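Local coordinates for 2-hydroxyhepta-2,4-diene-1,7-dioate isomerase (Corynebacterium glutamicum, PDB 4DBF), which probably acts as a magnesium-dependent lyase or isomerase of the FAH family, with oxaloacetate decarboxylase as its likely activity, at residues Gly137-Val142 / Asp206-Lys211; Phe162-Asp167 / Ile273-Ile278. All coordinates share one frame; numbering follows the deposited sequence.

Interaction 1. Residues Gly137-Val142 / Asp206-Lys211; sequences GELAVV and DNLPIK. With MG (magnesium ion), chain C.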
loop_
_atom_site.group_PDB
_atom_site.type_symbol
_atom_site.label_atom_id
_atom_site.label_comp_id
_atom_site.label_asym_id
_atom_site.label_seq_id
_atom_site.Cartn_x
_atom_site.Cartn_y
_atom_site.Cartn_z
ATOM N N GLY A 137 -15.077 -13.192 3.967
ATOM C CA GLY A 137 -14.772 -13.058 5.364
ATOM C C GLY A 137 -13.458 -13.680 5.719
ATOM O O GLY A 137 -13.240 -14.800 5.422
ATOM N N GLU A 138 -12.607 -12.928 6.393
ATOM C CA GLU A 138 -11.293 -13.391 6.742
ATOM C C GLU A 138 -10.857 -13.015 8.121
ATOM O O GLU A 138 -11.180 -11.993 8.615
ATOM C CB GLU A 138 -10.226 -12.927 5.740
ATOM C CG GLU A 138 -10.678 -12.916 4.314
ATOM C CD GLU A 138 -9.579 -12.756 3.277
ATOM O OE1 GLU A 138 -8.417 -12.765 3.551
ATOM O OE2 GLU A 138 -9.917 -12.632 2.135
ATOM N N LEU A 139 -10.089 -13.881 8.714
ATOM C CA LEU A 139 -9.379 -13.554 9.906
ATOM C C LEU A 139 -8.235 -12.596 9.587
ATOM O O LEU A 139 -7.461 -12.834 8.732
ATOM C CB LEU A 139 -8.837 -14.804 10.545
ATOM C CG LEU A 139 -8.117 -14.563 11.837
ATOM C CD1 LEU A 139 -9.028 -14.059 12.930
ATOM C CD2 LEU A 139 -7.382 -15.819 12.237
ATOM N N ALA A 140 -8.188 -11.500 10.314
ATOM C CA ALA A 140 -7.210 -10.455 10.108
ATOM C C ALA A 140 -6.278 -10.383 11.280
ATOM O O ALA A 140 -6.689 -10.465 12.372
ATOM C CB ALA A 140 -7.860 -9.107 9.891
ATOM N N VAL A 141 -5.025 -10.205 10.981
ATOM C CA VAL A 141 -4.022 -10.063 11.985
ATOM C C VAL A 141 -3.583 -8.605 12.061
ATOM O O VAL A 141 -3.278 -8.010 11.074
ATOM C CB VAL A 141 -2.795 -10.895 11.664
ATOM C CG1 VAL A 141 -1.753 -10.696 12.705
ATOM C CG2 VAL A 141 -3.137 -12.351 11.530
ATOM N N VAL A 142 -3.530 -8.061 13.248
ATOM C CA VAL A 142 -2.984 -6.742 13.388
ATOM C C VAL A 142 -1.600 -6.783 14.026
ATOM O O VAL A 142 -1.429 -7.294 15.093
ATOM C CB VAL A 142 -3.904 -5.812 14.174
ATOM C CG1 VAL A 142 -3.272 -4.468 14.314
ATOM C CG2 VAL A 142 -5.246 -5.709 13.517
ATOM N N ASP A 206 -7.047 -24.006 14.888
ATOM C CA ASP A 206 -7.331 -25.380 14.468
ATOM C C ASP A 206 -8.828 -25.637 14.282
ATOM O O ASP A 206 -9.228 -26.673 13.730
ATOM C CB ASP A 206 -6.741 -26.366 15.508
ATOM C CG ASP A 206 -5.349 -26.834 15.143
ATOM O OD1 ASP A 206 -4.919 -27.943 15.586
ATOM O OD2 ASP A 206 -4.695 -26.120 14.359
ATOM N N ASN A 207 -9.656 -24.716 14.774
ATOM C CA ASN A 207 -11.094 -24.827 14.647
ATOM C C ASN A 207 -11.762 -23.466 14.852
ATOM O O ASN A 207 -12.314 -23.210 15.902
ATOM C CB ASN A 207 -11.665 -25.865 15.638
ATOM C CG ASN A 207 -13.142 -26.154 15.397
ATOM O OD1 ASN A 207 -13.663 -25.941 14.282
ATOM N ND2 ASN A 207 -13.838 -26.635 16.444
ATOM N N LEU A 208 -11.634 -22.580 13.868
ATOM C CA LEU A 208 -12.310 -21.297 13.874
ATOM C C LEU A 208 -13.304 -21.195 12.707
ATOM O O LEU A 208 -12.870 -21.034 11.572
ATOM C CB LEU A 208 -11.278 -20.183 13.698
ATOM C CG LEU A 208 -11.787 -18.797 14.077
ATOM C CD1 LEU A 208 -12.284 -18.789 15.541
ATOM C CD2 LEU A 208 -10.636 -17.790 13.849
ATOM N N PRO A 209 -14.620 -21.316 12.978
ATOM C CA PRO A 209 -15.648 -21.169 11.968
ATOM C C PRO A 209 -15.657 -19.694 11.509
ATOM O O PRO A 209 -15.493 -18.815 12.322
ATOM C CB PRO A 209 -16.945 -21.490 12.723
ATOM C CG PRO A 209 -16.521 -22.082 14.059
ATOM C CD PRO A 209 -15.193 -21.534 14.335
ATOM N N ILE A 210 -15.752 -19.418 10.218
ATOM C CA ILE A 210 -15.857 -18.033 9.774
ATOM C C ILE A 210 -17.080 -17.986 8.876
ATOM O O ILE A 210 -17.091 -18.650 7.844
ATOM C CB ILE A 210 -14.610 -17.609 9.011
ATOM C CG1 ILE A 210 -13.387 -17.569 9.936
ATOM C CG2 ILE A 210 -14.840 -16.223 8.330
ATOM C CD1 ILE A 210 -12.078 -17.443 9.169
ATOM N N LYS A 211 -18.125 -17.275 9.296
ATOM C CA LYS A 211 -19.394 -17.353 8.616
ATOM C C LYS A 211 -19.753 -15.990 8.079
ATOM O O LYS A 211 -19.319 -14.976 8.667
ATOM C CB LYS A 211 -20.473 -17.864 9.563
ATOM C CG LYS A 211 -20.254 -19.371 9.896
ATOM C CD LYS A 211 -21.219 -19.900 10.991
ATOM C CE LYS A 211 -21.130 -21.449 11.042
ATOM N NZ LYS A 211 -22.268 -21.957 11.795
HETATM MG MG MG C . -9.140 -12.686 0.143
HETATM O O HOH W 1 -7.216 -12.542 1.114
HETATM O O HOH W 2 -8.128 -13.049 -1.617
HETATM O O HOH W 3 -9.407 -14.706 0.286
#
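I210 and L208 press against G137 and L139 where two β-sheets of the FAH-type fold pack face to face. The strand segments 137-142 and 209-211 run at 132° to each other, their axes come no closer than 7.1 Å, and no hydrogen bond joins them.

Apolar packing holds the contact together. I210 lays CG2 against the peptide of G137, 3.6 Å from G137 O. G137 has no side chain, so the methyl can lie directly on its peptide. The other branch of I210 starts at CG1, beside the backbone N (chi1 -67°) and anti to the carbonyl carbon, and leads CD1 to 4.1 Å from L139 N. The leucines L139 and L208 cross at about a right angle. L139 CD2 is 4.1 Å from L208 CD2; both residues are buried, and their branched ends present methyls rather than polar groups to each other.

Metal coordination occupies the other face of strand 137-142. The CB of E138 points away from L208 and I210, and its extended chain carries the carboxylate to the magnesium ion, whose coordination E136, D167 and three waters complete. One carboxylate oxygen binds the metal, E138 OE2 at 2.1 Å, while E138 OE1 accepts a hydrogen bond of 2.7 Å from a metal-bound water.

Interaction 2. Residues Phe162-Asp167 / Ile273-Ile278; sequences FTIIND and IEIPGI. With MG (magnesium ion), chain C.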
loop_
_atom_site.group_PDB
_atom_site.type_symbol
_atom_site.label_atom_id
_atom_site.label_comp_id
_atom_site.label_asym_id
_atom_site.label_seq_id
_atom_site.Cartn_x
_atom_site.Cartn_y
_atom_site.Cartn_z
ATOM N N PHE A 162 -6.321 -9.968 16.869
ATOM C CA PHE A 162 -7.027 -10.472 15.699
ATOM C C PHE A 162 -8.217 -9.560 15.486
ATOM O O PHE A 162 -8.762 -9.062 16.450
ATOM C CB PHE A 162 -7.562 -11.922 15.913
ATOM C CG PHE A 162 -6.483 -12.975 15.802
ATOM C CD1 PHE A 162 -5.410 -12.816 14.937
ATOM C CD2 PHE A 162 -6.540 -14.138 16.574
ATOM C CE1 PHE A 162 -4.371 -13.790 14.870
ATOM C CE2 PHE A 162 -5.529 -15.128 16.464
ATOM C CZ PHE A 162 -4.446 -14.929 15.620
ATOM N N THR A 163 -8.623 -9.368 14.225
ATOM C CA THR A 163 -9.886 -8.708 13.936
ATOM C C THR A 163 -10.522 -9.359 12.724
ATOM O O THR A 163 -10.042 -10.374 12.272
ATOM C CB THR A 163 -9.675 -7.131 13.814
ATOM O OG1 THR A 163 -10.955 -6.498 13.751
ATOM C CG2 THR A 163 -8.848 -6.791 12.598
ATOM N N ILE A 164 -11.611 -8.820 12.206
ATOM C CA ILE A 164 -12.221 -9.403 11.033
ATOM C C ILE A 164 -11.965 -8.437 9.886
ATOM O O ILE A 164 -11.970 -7.187 10.085
ATOM C CB ILE A 164 -13.756 -9.571 11.222
ATOM C CG1 ILE A 164 -14.087 -10.328 12.537
ATOM C CG2 ILE A 164 -14.333 -10.279 9.960
ATOM C CD1 ILE A 164 -15.617 -10.350 12.846
ATOM N N ILE A 165 -11.738 -8.980 8.696
ATOM C CA ILE A 165 -11.725 -8.157 7.463
ATOM C C ILE A 165 -12.700 -8.745 6.432
ATOM O O ILE A 165 -12.868 -9.950 6.348
ATOM C CB ILE A 165 -10.284 -7.978 6.894
ATOM C CG1 ILE A 165 -10.328 -7.052 5.653
ATOM C CG2 ILE A 165 -9.590 -9.376 6.510
ATOM C CD1 ILE A 165 -8.981 -6.619 5.145
ATOM N N ASN A 166 -13.375 -7.878 5.676
ATOM C CA ASN A 166 -14.204 -8.315 4.551
ATOM C C ASN A 166 -13.373 -7.926 3.309
ATOM O O ASN A 166 -13.234 -6.720 3.001
ATOM C CB ASN A 166 -15.596 -7.608 4.614
ATOM C CG ASN A 166 -16.542 -8.152 3.597
ATOM O OD1 ASN A 166 -16.099 -8.806 2.631
ATOM N ND2 ASN A 166 -17.845 -7.890 3.767
ATOM N N ASP A 167 -12.760 -8.903 2.629
ATOM C CA ASP A 167 -11.875 -8.591 1.486
ATOM C C ASP A 167 -12.805 -8.526 0.247
ATOM O O ASP A 167 -12.937 -9.505 -0.512
ATOM C CB ASP A 167 -10.801 -9.696 1.369
ATOM C CG ASP A 167 -9.880 -9.525 0.187
ATOM O OD1 ASP A 167 -9.804 -8.446 -0.434
ATOM O OD2 ASP A 167 -9.190 -10.503 -0.163
ATOM N N ILE A 273 -20.037 -10.495 8.526
ATOM C CA ILE A 273 -19.128 -11.594 8.744
ATOM C C ILE A 273 -19.144 -11.895 10.240
ATOM O O ILE A 273 -19.086 -10.956 11.060
ATOM C CB ILE A 273 -17.646 -11.219 8.331
ATOM C CG1 ILE A 273 -17.552 -10.598 6.898
ATOM C CG2 ILE A 273 -16.681 -12.413 8.534
ATOM C CD1 ILE A 273 -18.066 -11.466 5.810
ATOM N N GLU A 274 -19.110 -13.168 10.612
ATOM C CA GLU A 274 -19.023 -13.490 12.029
ATOM C C GLU A 274 -17.843 -14.399 12.315
ATOM O O GLU A 274 -17.699 -15.406 11.670
ATOM C CB GLU A 274 -20.316 -14.153 12.540
ATOM C CG GLU A 274 -20.189 -14.749 13.905
ATOM C CD GLU A 274 -21.475 -15.429 14.360
ATOM O OE1 GLU A 274 -21.897 -16.458 13.746
ATOM O OE2 GLU A 274 -22.020 -14.947 15.375
ATOM N N ILE A 275 -17.004 -14.042 13.291
ATOM C CA ILE A 275 -15.954 -14.929 13.754
ATOM C C ILE A 275 -16.110 -15.076 15.289
ATOM O O ILE A 275 -15.897 -14.122 16.001
ATOM C CB ILE A 275 -14.522 -14.460 13.353
ATOM C CG1 ILE A 275 -14.333 -14.366 11.817
ATOM C CG2 ILE A 275 -13.492 -15.414 13.966
ATOM C CD1 ILE A 275 -12.932 -14.025 11.399
ATOM N N PRO A 276 -16.538 -16.263 15.794
ATOM C CA PRO A 276 -16.754 -16.430 17.257
ATOM C C PRO A 276 -15.478 -16.132 18.028
ATOM O O PRO A 276 -14.370 -16.492 17.579
ATOM C CB PRO A 276 -17.175 -17.917 17.393
ATOM C CG PRO A 276 -16.800 -18.583 16.034
ATOM C CD PRO A 276 -16.978 -17.454 15.037
ATOM N N GLY A 277 -15.586 -15.410 19.125
ATOM C CA GLY A 277 -14.368 -14.992 19.819
ATOM C C GLY A 277 -13.925 -13.571 19.484
ATOM O O GLY A 277 -13.222 -12.921 20.283
ATOM N N ILE A 278 -14.341 -13.088 18.310
ATOM C CA ILE A 278 -14.092 -11.710 17.918
ATOM C C ILE A 278 -15.439 -11.009 17.911
ATOM O O ILE A 278 -15.668 -10.109 18.709
ATOM C CB ILE A 278 -13.385 -11.635 16.502
ATOM C CG1 ILE A 278 -12.123 -12.523 16.514
ATOM C CG2 ILE A 278 -13.145 -10.123 16.106
ATOM C CD1 ILE A 278 -11.258 -12.386 15.226
HETATM MG MG MG C . -9.140 -12.686 0.143
HETATM O O HOH W 2 -8.128 -13.049 -1.617
HETATM O O HOH W 1 -7.216 -12.542 1.114
HETATM O O HOH W 3 -9.407 -14.706 0.286
#
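I164 carries this contact, fitting among I273, I275 and I278 where strands 162-166 and 273-275 face each other from two packed β-sheets of the FAH-type fold. The strands are nearly antiparallel (157°), but their axes come no closer than 8.1 Å, too far for backbone pairing, and side chains bridge the gap.

The tight part surrounds I164. Its CG2, anti to the backbone N, meets I273 CG2 at 3.5 Å, closer than usual for two methyls. The other branch touches both remaining isoleucines: I164 CG1 lies 3.7 Å from I278 CG2 and 4.0 Å from I275 CD1, and CD1 goes on to the backbone near I275 N. In each pair the side chains slide past one another in opposite directions. I164, I273 and I275 are β-branched, as strands favour, and I278, just past the turn, adds its CG2 flank. I278 CD1 also reaches F162 CB at 3.8 Å, while the phenyl ring turns away towards W155, I200 and I203.

The loose side begins at N166. A hydrogen bond from E136 N to N166 OD1 helps to set the amide's rotation, and N166 ND2 then merely touches I273 CD1 at 4.1 Å. Beyond I275 the chain makes a solvent-facing type II turn, closed by I278 N to I275 O at 3.0 Å. P276 suits its second position, and G277 takes the positive phi of the third.

No hydrogen bond crosses the contact; polar groups such as T163 OG1, bonded to W195 O, are served from outside it. D167, just beyond, binds magnesium, so this apolar packing backs the strand that leads into the metal site.

How the interactions relate
Interactions 1 and 2 have centres about 6 Å apart and join the same two layers of the fold. Strands 133-143 and 159-170, consecutive in the chain, are antiparallel neighbours in one layer, linked by A140 O to T163 N. Strands 209-216 and 270-275 are neighbours in the other, where K211 O probably bonds to E274 N. The segments alternate along the chain (137-142, 162-167, 206-211, 273-278), so the two contacts interlock within one family region. L139 touches I278, and I275 touches L208 and I210, so the two apolar patches are joined. E138 and D167, one from each contact, share the same magnesium ion, which places this packing beside the metal site.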